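Local coordinates for protein restriction endonuclease (Mycobacterium sp., PDB 4F0Q) that cleaves DNA in a cytosine-methylation-dependent manner, working as a tetramer whose subunits probably pair a PUA-like recognition domain with a PD-(D/E)XK-type nuclease domain, at residues I68-E73 with N132-E137. Sequence-based numbering, arbitrary orientation.
Sequences INAPAE and NRLLLE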
loop_
_atom_site.group_PDB
_atom_site.type_symbol
_atom_site.label_atom_id
_atom_site.label_comp_id
_atom_site.label_asym_id
_atom_site.label_seq_id
_atom_site.Cartn_x
_atom_site.Cartn_y
_atom_site.Cartn_z
ATOM N N ILE A 68 17.530 25.573 -21.607
ATOM C CA ILE A 68 16.901 24.819 -22.683
ATOM C C ILE A 68 17.363 25.301 -24.055
ATOM O O ILE A 68 17.286 26.488 -24.367
ATOM C CB ILE A 68 15.370 24.918 -22.588
ATOM C CG1 ILE A 68 14.906 24.471 -21.199
ATOM C CG2 ILE A 68 14.708 24.088 -23.680
ATOM C CD1 ILE A 68 13.726 25.247 -20.662
ATOM N N ASN A 69 17.837 24.363 -24.869
ATOM C CA ASN A 69 18.383 24.678 -26.184
ATOM C C ASN A 69 17.734 23.840 -27.278
ATOM O O ASN A 69 17.322 22.706 -27.041
ATOM C CB ASN A 69 19.893 24.443 -26.203
ATOM C CG ASN A 69 20.605 25.122 -25.052
ATOM O OD1 ASN A 69 21.109 26.236 -25.190
ATOM N ND2 ASN A 69 20.654 24.451 -23.906
ATOM N N ALA A 70 17.657 24.399 -28.481
ATOM C CA ALA A 70 17.106 23.677 -29.622
ATOM C C ALA A 70 17.587 24.271 -30.941
ATOM O O ALA A 70 17.476 25.477 -31.161
ATOM C CB ALA A 70 15.586 23.665 -29.563
ATOM N N PRO A 71 18.136 23.420 -31.821
ATOM C CA PRO A 71 18.577 23.844 -33.154
ATOM C C PRO A 71 17.397 24.288 -34.010
ATOM O O PRO A 71 16.248 24.019 -33.654
ATOM C CB PRO A 71 19.194 22.568 -33.739
ATOM C CG PRO A 71 19.540 21.728 -32.555
ATOM C CD PRO A 71 18.474 22.012 -31.551
ATOM N N ALA A 72 17.681 24.960 -35.122
ATOM C CA ALA A 72 16.634 25.402 -36.037
ATOM C C ALA A 72 15.868 24.209 -36.599
ATOM O O ALA A 72 16.447 23.155 -36.863
ATOM C CB ALA A 72 17.231 26.228 -37.166
ATOM N N GLU A 73 14.562 24.382 -36.772
ATOM C CA GLU A 73 13.685 23.296 -37.198
ATOM C C GLU A 73 14.042 22.758 -38.583
ATOM O O GLU A 73 14.334 23.522 -39.502
ATOM C CB GLU A 73 12.224 23.749 -37.164
ATOM C CG GLU A 73 11.228 22.613 -37.271
ATOM C CD GLU A 73 9.798 23.063 -37.052
ATOM O OE1 GLU A 73 9.552 24.287 -37.054
ATOM O OE2 GLU A 73 8.922 22.191 -36.871
ATOM N N ASN A 132 10.378 27.541 -22.119
ATOM C CA ASN A 132 9.065 26.984 -21.800
ATOM C C ASN A 132 8.193 26.786 -23.034
ATOM O O ASN A 132 7.378 25.864 -23.083
ATOM C CB ASN A 132 8.342 27.856 -20.773
ATOM C CG ASN A 132 8.877 27.664 -19.372
ATOM O OD1 ASN A 132 9.909 27.027 -19.177
ATOM N ND2 ASN A 132 8.178 28.215 -18.386
ATOM N N ARG A 133 8.365 27.653 -24.026
ATOM C CA ARG A 133 7.648 27.515 -25.286
ATOM C C ARG A 133 8.120 26.263 -26.019
ATOM O O ARG A 133 7.312 25.514 -26.573
ATOM C CB ARG A 133 7.835 28.756 -26.162
ATOM C CG ARG A 133 7.134 28.670 -27.509
ATOM C CD ARG A 133 7.189 29.988 -28.270
ATOM N NE ARG A 133 6.312 31.003 -27.693
ATOM C CZ ARG A 133 6.726 32.003 -26.921
ATOM N NH1 ARG A 133 8.014 32.130 -26.630
ATOM N NH2 ARG A 133 5.854 32.880 -26.445
ATOM N N LEU A 134 9.431 26.036 -26.009
ATOM C CA LEU A 134 9.993 24.824 -26.599
ATOM C C LEU A 134 9.514 23.577 -25.860
ATOM O O LEU A 134 9.219 22.551 -26.476
ATOM C CB LEU A 134 11.523 24.881 -26.594
ATOM C CG LEU A 134 12.183 25.932 -27.486
ATOM C CD1 LEU A 134 13.689 25.936 -27.276
ATOM C CD2 LEU A 134 11.846 25.686 -28.948
ATOM N N LEU A 135 9.435 23.675 -24.536
ATOM C CA LEU A 135 8.999 22.557 -23.706
ATOM C C LEU A 135 7.525 22.224 -23.913
ATOM O O LEU A 135 7.136 21.061 -23.855
ATOM C CB LEU A 135 9.276 22.838 -22.227
ATOM C CG LEU A 135 10.742 22.913 -21.794
ATOM C CD1 LEU A 135 10.844 23.065 -20.283
ATOM C CD2 LEU A 135 11.512 21.691 -22.267
ATOM N N LEU A 136 6.707 23.247 -24.146
ATOM C CA LEU A 136 5.287 23.041 -24.423
ATOM C C LEU A 136 5.090 22.459 -25.820
ATOM O O LEU A 136 4.327 21.501 -26.010
ATOM C CB LEU A 136 4.513 24.354 -24.278
ATOM C CG LEU A 136 4.283 24.859 -22.851
ATOM C CD1 LEU A 136 3.750 26.282 -22.857
ATOM C CD2 LEU A 136 3.330 23.937 -22.108
ATOM N N GLU A 137 5.790 23.041 -26.792
ATOM C CA GLU A 137 5.742 22.560 -28.169
ATOM C C GLU A 137 6.208 21.111 -28.264
ATOM O O GLU A 137 5.723 20.347 -29.099
ATOM C CB GLU A 137 6.584 23.452 -29.083
ATOM C CG GLU A 137 5.960 24.809 -29.368
ATOM C CD GLU A 137 6.867 25.714 -30.180
ATOM O OE1 GLU A 137 8.085 25.443 -30.235
ATOM O OE2 GLU A 137 6.361 26.694 -30.767
#
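I68 and A70 pack against L134 and L135 in a small apolar contact between the end of strand 67-69, with the loop that follows it, and one side of helix 130-142. No hydrogen bond joins the two segments; methyl groups do the touching. I68 reaches both leucines through separate branches. With chi1 at -55°, CG1 sits near the backbone N and CG2 opposite that N, which sends the two branches to different leucines. CG1 carries I68 CD1 to within 3.6 Å of L135 CD1. The other branch, I68 CG2, lies against L134 CD1 at 4.2 Å. That same L134 methyl also takes the CB of A70, at 3.7 Å, and so touches both I68, in the strand, and A70, in the loop after it. Between I68 and A70, N69 points its side chain away from the helix and hydrogen-bonds the backbone of E65 and A86, the latter on the neighbouring antiparallel strand 85-89. On the helix, L135 also touches L206 of strand 200-210, while L136 packs on L204 of that strand and on H189 of a second subunit. The arrangement is helix-on-sheet packing at a strand end within the AspBHI-like N-terminal domain of the PUA clan, probably the modified-DNA recognition part.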